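Putative uncharacterized protein TTHA0988 (Thermus thermophilus, PDB 3OEP) is of uncertain function: a KipI-KipA homologue with two cyclophilin-like carboxyltransferase-type regions, not the allophanate hydrolase it was taken for. Local coordinates at residues G444-P449 and L454-D459; L392-G397 and E403-L408. All coordinates share one frame; numbering follows the deposited sequence.

Contact 1 (G444-P449 and L454-D459)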
ATOM      1  N   GLY A 444       9.888  -5.622  -4.214  1.00 13.21           N
ATOM      2  CA  GLY A 444      10.156  -5.486  -5.641  1.00 13.41           C
ATOM      3  C   GLY A 444      11.041  -4.290  -5.950  1.00 13.17           C
ATOM      4  O   GLY A 444      10.813  -3.194  -5.432  1.00 13.55           O
ATOM      5  N   VAL A 445      12.055  -4.498  -6.785  1.00 12.31           N
ATOM      6  CA  VAL A 445      12.905  -3.413  -7.245  1.00 13.26           C
ATOM      7  C   VAL A 445      12.343  -2.976  -8.595  1.00 14.56           C
ATOM      8  O   VAL A 445      12.573  -3.619  -9.617  1.00 14.62           O
ATOM      9  CB  VAL A 445      14.382  -3.821  -7.361  1.00 14.13           C
ATOM     10  CG1 VAL A 445      15.234  -2.631  -7.807  1.00 13.90           C
ATOM     11  CG2 VAL A 445      14.883  -4.378  -6.026  1.00 13.94           C
ATOM     12  N   GLN A 446      11.573  -1.896  -8.567  1.00 14.12           N
ATOM     13  CA  GLN A 446      10.865  -1.407  -9.737  1.00 15.45           C
ATOM     14  C   GLN A 446      11.775  -0.516 -10.560  1.00 15.48           C
ATOM     15  O   GLN A 446      12.336   0.437 -10.035  1.00 17.77           O
ATOM     16  CB  GLN A 446       9.636  -0.614  -9.289  1.00 18.14           C
ATOM     17  CG  GLN A 446       8.701  -0.224 -10.396  1.00 20.94           C
ATOM     18  CD  GLN A 446       7.431   0.397  -9.863  1.00 21.44           C
ATOM     19  OE1 GLN A 446       6.422  -0.284  -9.672  1.00 27.21           O
ATOM     20  NE2 GLN A 446       7.479   1.695  -9.606  1.00 22.53           N
ATOM     21  N   VAL A 447      11.920  -0.825 -11.849  1.00 14.42           N
ATOM     22  CA  VAL A 447      12.820  -0.080 -12.734  1.00 15.76           C
ATOM     23  C   VAL A 447      12.086   0.322 -14.018  1.00 17.97           C
ATOM     24  O   VAL A 447      11.839  -0.513 -14.893  1.00 17.71           O
ATOM     25  CB  VAL A 447      14.085  -0.900 -13.083  1.00 16.52           C
ATOM     26  CG1 VAL A 447      15.090  -0.032 -13.836  1.00 17.52           C
ATOM     27  CG2 VAL A 447      14.720  -1.472 -11.815  1.00 15.73           C
ATOM     28  N   PRO A 448      11.717   1.607 -14.128  1.00 19.77           N
ATOM     29  CA  PRO A 448      11.004   2.061 -15.312  1.00 22.39           C
ATOM     30  C   PRO A 448      11.965   2.228 -16.483  1.00 22.93           C
ATOM     31  O   PRO A 448      13.173   2.266 -16.272  1.00 22.36           O
ATOM     32  CB  PRO A 448      10.447   3.412 -14.882  1.00 22.02           C
ATOM     33  CG  PRO A 448      11.452   3.934 -13.904  1.00 25.33           C
ATOM     34  CD  PRO A 448      12.060   2.724 -13.227  1.00 22.15           C
ATOM     35  N   PRO A 449      11.435   2.339 -17.711  1.00 24.30           N
ATOM     36  CA  PRO A 449      12.304   2.515 -18.883  1.00 26.69           C
ATOM     37  C   PRO A 449      13.268   3.684 -18.704  1.00 27.98           C
ATOM     38  O   PRO A 449      14.447   3.576 -19.043  1.00 29.81           O
ATOM     39  CB  PRO A 449      11.313   2.796 -20.014  1.00 26.68           C
ATOM     40  CG  PRO A 449      10.041   2.170 -19.569  1.00 26.70           C
ATOM     41  CD  PRO A 449      10.009   2.333 -18.079  1.00 25.55           C
ATOM     42  N   LEU A 454      12.958   2.052  -7.757  1.00 17.15           N
ATOM     43  CA  LEU A 454      12.182   2.238  -6.532  1.00 14.78           C
ATOM     44  C   LEU A 454      11.966   0.868  -5.894  1.00 14.86           C
ATOM     45  O   LEU A 454      11.387  -0.024  -6.523  1.00 14.90           O
ATOM     46  CB  LEU A 454      10.824   2.869  -6.853  1.00 15.27           C
ATOM     47  CG  LEU A 454       9.851   3.086  -5.691  1.00 18.47           C
ATOM     48  CD1 LEU A 454      10.330   4.220  -4.791  1.00 17.45           C
ATOM     49  CD2 LEU A 454       8.450   3.379  -6.214  1.00 19.15           C
ATOM     50  N   VAL A 455      12.427   0.693  -4.655  1.00 13.34           N
ATOM     51  CA  VAL A 455      12.176  -0.548  -3.928  1.00 12.83           C
ATOM     52  C   VAL A 455      10.821  -0.399  -3.228  1.00 12.83           C
ATOM     53  O   VAL A 455      10.635   0.520  -2.433  1.00 12.92           O
ATOM     54  CB  VAL A 455      13.259  -0.865  -2.888  1.00 13.67           C
ATOM     55  CG1 VAL A 455      13.016  -2.248  -2.291  1.00 14.69           C
ATOM     56  CG2 VAL A 455      14.650  -0.782  -3.509  1.00 14.80           C
ATOM     57  N   LEU A 456       9.891  -1.295  -3.536  1.00 12.75           N
ATOM     58  CA  LEU A 456       8.507  -1.193  -3.080  1.00 12.77           C
ATOM     59  C   LEU A 456       8.339  -1.768  -1.679  1.00 12.60           C
ATOM     60  O   LEU A 456       8.769  -2.888  -1.416  1.00 13.16           O
ATOM     61  CB  LEU A 456       7.587  -1.941  -4.044  1.00 12.99           C
ATOM     62  CG  LEU A 456       7.690  -1.483  -5.502  1.00 16.38           C
ATOM     63  CD1 LEU A 456       6.870  -2.382  -6.410  1.00 13.62           C
ATOM     64  CD2 LEU A 456       7.257  -0.040  -5.646  1.00 16.98           C
ATOM     65  N   LEU A 457       7.707  -0.999  -0.795  1.00 12.01           N
ATOM     66  CA  LEU A 457       7.526  -1.399   0.605  1.00 11.68           C
ATOM     67  C   LEU A 457       6.030  -1.506   0.953  1.00 12.06           C
ATOM     68  O   LEU A 457       5.179  -1.530   0.056  1.00 12.12           O
ATOM     69  CB  LEU A 457       8.281  -0.430   1.533  1.00 12.93           C
ATOM     70  CG  LEU A 457       9.791  -0.267   1.307  1.00 13.47           C
ATOM     71  CD1 LEU A 457      10.368   0.769   2.278  1.00 14.73           C
ATOM     72  CD2 LEU A 457      10.536  -1.591   1.440  1.00 12.47           C
ATOM     73  N   ALA A 458       5.712  -1.588   2.247  1.00 12.92           N
ATOM     74  CA  ALA A 458       4.372  -1.953   2.715  1.00 13.24           C
ATOM     75  C   ALA A 458       3.202  -1.124   2.185  1.00 13.71           C
ATOM     76  O   ALA A 458       2.104  -1.653   2.054  1.00 15.04           O
ATOM     77  CB  ALA A 458       4.332  -1.975   4.247  1.00 16.20           C
ATOM     78  N   ASP A 459       3.418   0.156   1.885  1.00 12.57           N
ATOM     79  CA  ASP A 459       2.325   1.011   1.398  1.00 14.50           C
ATOM     80  C   ASP A 459       2.332   1.152  -0.123  1.00 12.60           C
ATOM     81  O   ASP A 459       1.652   2.017  -0.671  1.00 13.37           O
ATOM     82  CB  ASP A 459       2.357   2.404   2.058  1.00 13.07           C
ATOM     83  CG  ASP A 459       1.724   2.421   3.454  1.00 18.99           C
ATOM     84  OD1 ASP A 459       1.577   3.526   4.028  1.00 18.68           O
ATOM     85  OD2 ASP A 459       1.372   1.348   3.982  1.00 18.37           O
TER
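Gly444 and Leu456 meet at the end of an antiparallel beta hairpin away from its loop: Leu456 N donates to Gly444 O over 2.8 Å. Next along, Gln446 and Leu454 form a hydrogen-bonded pair. Gln446 N reaches Leu454 O at 2.8 Å, and Leu454 N returns a bond to Gln446 O at 2.9 Å. Between this pair and Gly444-Leu456, Val445 and Val455 make the non-hydrogen-bonded pair, their CA atoms 4.4 Å apart. Packing is close around Gly444 O, which also receives a CA-H contact from Val455 CA at 3.3 Å and lies beside CB and CG of Leu456. With CG anti to its carbonyl carbon (chi1 -56°), Leu456 turns back along its own N and lies against this oxygen, while its CD1 comes 3.9 Å from Gln446 OE1. An alanine here would keep the backbone bond and CB, but losing CG and both methyls of Leu456 is likely to thin the cover over Gly444 O and leave Gln446 OE1 without the methyls beside it. The partly exposed side is looser: Gln446, extended with CG anti to N (chi1 -171°), runs alongside Leu454, and NE2 is 3.9 Å from Leu454 CD2. The amide oxygen, Gln446 OE1, has its polar partner in Lys468. On the other face Val445 and Val455 both pack on Val472, and Val455 also on Leu480 of helix 477-480. Strand 467-472 borders 444-447 and strand 422-426 borders 454-456, so the hairpin is flanked by strands on its two outer sides.

Contact 2 (L392-G397 and E403-L408)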
ATOM      1  N   LEU A 392      22.036  -5.303   0.884  1.00 18.20           N
ATOM      2  CA  LEU A 392      20.728  -5.873   0.565  1.00 17.39           C
ATOM      3  C   LEU A 392      20.884  -7.044  -0.390  1.00 16.90           C
ATOM      4  O   LEU A 392      21.390  -6.886  -1.496  1.00 18.37           O
ATOM      5  CB  LEU A 392      19.822  -4.827  -0.080  1.00 18.45           C
ATOM      6  CG  LEU A 392      19.550  -3.562   0.738  1.00 20.13           C
ATOM      7  CD1 LEU A 392      18.588  -2.676  -0.036  1.00 20.40           C
ATOM      8  CD2 LEU A 392      18.997  -3.905   2.111  1.00 19.01           C
ATOM      9  N   ARG A 393      20.440  -8.214   0.049  1.00 16.75           N
ATOM     10  CA  ARG A 393      20.420  -9.395  -0.806  1.00 16.88           C
ATOM     11  C   ARG A 393      19.303  -9.299  -1.837  1.00 15.86           C
ATOM     12  O   ARG A 393      18.184  -8.897  -1.508  1.00 15.22           O
ATOM     13  CB  ARG A 393      20.265 -10.652   0.043  1.00 16.68           C
ATOM     14  CG  ARG A 393      21.506 -10.949   0.858  1.00 19.04           C
ATOM     15  CD  ARG A 393      21.227 -12.003   1.891  1.00 24.16           C
ATOM     16  NE  ARG A 393      20.506 -11.445   3.032  1.00 22.69           N
ATOM     17  CZ  ARG A 393      20.230 -12.113   4.151  1.00 26.97           C
ATOM     18  NH1 ARG A 393      20.610 -13.380   4.294  1.00 27.69           N
ATOM     19  NH2 ARG A 393      19.580 -11.511   5.137  1.00 24.45           N
ATOM     20  N   LEU A 394      19.618  -9.666  -3.079  1.00 15.25           N
ATOM     21  CA  LEU A 394      18.657  -9.603  -4.177  1.00 15.63           C
ATOM     22  C   LEU A 394      18.303 -10.994  -4.664  1.00 15.84           C
ATOM     23  O   LEU A 394      19.168 -11.869  -4.756  1.00 16.25           O
ATOM     24  CB  LEU A 394      19.213  -8.814  -5.364  1.00 18.13           C
ATOM     25  CG  LEU A 394      19.216  -7.294  -5.334  1.00 19.44           C
ATOM     26  CD1 LEU A 394      19.752  -6.816  -6.676  1.00 20.35           C
ATOM     27  CD2 LEU A 394      17.836  -6.723  -5.062  1.00 18.13           C
ATOM     28  N   LEU A 395      17.022 -11.172  -4.970  1.00 15.44           N
ATOM     29  CA  LEU A 395      16.498 -12.370  -5.618  1.00 15.88           C
ATOM     30  C   LEU A 395      16.014 -11.963  -7.010  1.00 14.23           C
ATOM     31  O   LEU A 395      15.660 -10.806  -7.226  1.00 14.19           O
ATOM     32  CB  LEU A 395      15.310 -12.918  -4.827  1.00 17.81           C
ATOM     33  CG  LEU A 395      15.517 -13.107  -3.321  1.00 24.86           C
ATOM     34  CD1 LEU A 395      14.188 -13.344  -2.610  1.00 30.93           C
ATOM     35  CD2 LEU A 395      16.482 -14.243  -3.077  1.00 29.64           C
ATOM     36  N   PRO A 396      15.987 -12.908  -7.958  1.00 14.21           N
ATOM     37  CA  PRO A 396      15.353 -12.612  -9.243  1.00 14.87           C
ATOM     38  C   PRO A 396      13.887 -12.212  -9.109  1.00 14.80           C
ATOM     39  O   PRO A 396      13.144 -12.803  -8.319  1.00 15.67           O
ATOM     40  CB  PRO A 396      15.471 -13.935 -10.007  1.00 16.00           C
ATOM     41  CG  PRO A 396      16.668 -14.584  -9.421  1.00 16.52           C
ATOM     42  CD  PRO A 396      16.670 -14.215  -7.972  1.00 16.14           C
ATOM     43  N   GLY A 397      13.491 -11.216  -9.894  1.00 13.52           N
ATOM     44  CA  GLY A 397      12.119 -10.739  -9.937  1.00 14.64           C
ATOM     45  C   GLY A 397      11.369 -11.274 -11.143  1.00 13.32           C
ATOM     46  O   GLY A 397      11.946 -11.957 -11.993  1.00 14.05           O
ATOM     47  N   GLU A 403      21.207  -8.457 -17.401  1.00 18.22           N
ATOM     48  CA  GLU A 403      21.904  -7.160 -17.428  1.00 19.16           C
ATOM     49  C   GLU A 403      21.411  -6.193 -16.349  1.00 16.87           C
ATOM     50  O   GLU A 403      22.189  -5.384 -15.831  1.00 17.04           O
ATOM     51  CB  GLU A 403      21.813  -6.517 -18.816  1.00 21.80           C
ATOM     52  CG  GLU A 403      22.642  -7.234 -19.880  1.00 27.91           C
ATOM     53  CD  GLU A 403      24.117  -7.378 -19.503  1.00 35.38           C
ATOM     54  OE1 GLU A 403      24.699  -6.420 -18.944  1.00 38.27           O
ATOM     55  OE2 GLU A 403      24.695  -8.455 -19.760  1.00 34.81           O
ATOM     56  N   ALA A 404      20.128  -6.281 -16.006  1.00 16.90           N
ATOM     57  CA  ALA A 404      19.573  -5.485 -14.917  1.00 16.34           C
ATOM     58  C   ALA A 404      20.136  -5.961 -13.582  1.00 17.25           C
ATOM     59  O   ALA A 404      20.548  -5.156 -12.759  1.00 16.50           O
ATOM     60  CB  ALA A 404      18.047  -5.562 -14.915  1.00 17.04           C
ATOM     61  N   PHE A 405      20.164  -7.277 -13.375  1.00 17.06           N
ATOM     62  CA  PHE A 405      20.690  -7.844 -12.134  1.00 17.56           C
ATOM     63  C   PHE A 405      22.169  -7.476 -11.969  1.00 18.39           C
ATOM     64  O   PHE A 405      22.613  -7.094 -10.883  1.00 20.06           O
ATOM     65  CB  PHE A 405      20.501  -9.370 -12.130  1.00 17.88           C
ATOM     66  CG  PHE A 405      20.597  -9.995 -10.766  1.00 18.13           C
ATOM     67  CD1 PHE A 405      21.795 -10.543 -10.322  1.00 21.60           C
ATOM     68  CD2 PHE A 405      19.482 -10.061  -9.937  1.00 18.91           C
ATOM     69  CE1 PHE A 405      21.888 -11.123  -9.062  1.00 19.91           C
ATOM     70  CE2 PHE A 405      19.564 -10.646  -8.677  1.00 19.96           C
ATOM     71  CZ  PHE A 405      20.771 -11.179  -8.240  1.00 19.22           C
ATOM     72  N   ARG A 406      22.912  -7.562 -13.067  1.00 18.62           N
ATOM     73  CA  ARG A 406      24.326  -7.224 -13.089  1.00 19.67           C
ATOM     74  C   ARG A 406      24.536  -5.750 -12.731  1.00 19.79           C
ATOM     75  O   ARG A 406      25.384  -5.426 -11.901  1.00 20.14           O
ATOM     76  CB  ARG A 406      24.903  -7.522 -14.472  1.00 22.10           C
ATOM     77  CG  ARG A 406      26.403  -7.456 -14.558  1.00 24.43           C
ATOM     78  CD  ARG A 406      26.864  -7.877 -15.940  1.00 27.98           C
ATOM     79  NE  ARG A 406      28.280  -7.588 -16.141  1.00 32.54           N
ATOM     80  CZ  ARG A 406      29.291  -8.332 -15.690  1.00 35.02           C
ATOM     81  NH1 ARG A 406      30.537  -7.945 -15.933  1.00 33.33           N
ATOM     82  NH2 ARG A 406      29.075  -9.454 -15.003  1.00 29.57           N
ATOM     83  N   ALA A 407      23.745  -4.875 -13.346  1.00 19.06           N
ATOM     84  CA  ALA A 407      23.810  -3.424 -13.077  1.00 18.20           C
ATOM     85  C   ALA A 407      23.526  -3.092 -11.615  1.00 17.82           C
ATOM     86  O   ALA A 407      24.211  -2.260 -11.004  1.00 17.49           O
ATOM     87  CB  ALA A 407      22.828  -2.681 -13.969  1.00 18.74           C
ATOM     88  N   LEU A 408      22.516  -3.748 -11.051  1.00 15.86           N
ATOM     89  CA  LEU A 408      22.146  -3.525  -9.654  1.00 16.46           C
ATOM     90  C   LEU A 408      23.272  -3.910  -8.695  1.00 18.90           C
ATOM     91  O   LEU A 408      23.461  -3.261  -7.675  1.00 18.64           O
ATOM     92  CB  LEU A 408      20.859  -4.285  -9.306  1.00 14.82           C
ATOM     93  CG  LEU A 408      19.586  -3.651  -9.859  1.00 13.75           C
ATOM     94  CD1 LEU A 408      18.435  -4.645  -9.880  1.00 17.59           C
ATOM     95  CD2 LEU A 408      19.216  -2.406  -9.051  1.00 14.76           C
TER
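Phe405 reaches from the helix to the strand with one corner of its ring, CE2 lying 3.8 Å from Leu394 CB and approaching obliquely. The adjoining CZ is 3.9 Å from Leu394 O, which lies at the ring edge, in plane, with its C=O bond running past the ring. Further along this edge, CE2 is 4.1 Å from Leu395 C. The ring gets there because Phe405 CG stands anti to the backbone N (chi1 -162°), which sends it out from the helix to the strand. One helical turn on, Leu408 takes up the end of the same leucine: Leu394 CD1 touches Leu408 CB at 3.8 Å, the two side chains crossing at about a right angle. Leu394 therefore lies against both helix residues, CB to the phenyl ring and CD1 to Leu408. Strand 392-396 and helix 403-408 run antiparallel, their axes 10.4 Å apart, and Ala470 of strand 467-472 touches both Leu394 and Leu408. No hydrogen bond joins the two segments; the helix rests on the strand through van der Waals and hydrophobic packing, with Leu394 O, a backbone polar atom, lying beside the ring edge.

Overall arrangement
Contact 2 comes first along the chain: strand 390-396 leads through a short loop into helix 402-408, and its packing closes that loop. The chain then passes through strands 413-418 and 422-426 before contact 1 closes the loop between strands 444-447 and 454-456. The two loops follow in series and neither encloses the other. Their centres lie 13 Å apart, and strand 467-472, added later, pairs with both 390-396 and 444-447, bringing the hairpin and strand 390-396 into one mixed sheet of the cyclophilin-like C-terminal region, with helix 402-408 packed against it. They also touch directly: Val445 CG2 lies 3.9 Å from Leu394 CD2, joining the hairpin to the strand-helix unit through apolar side chains.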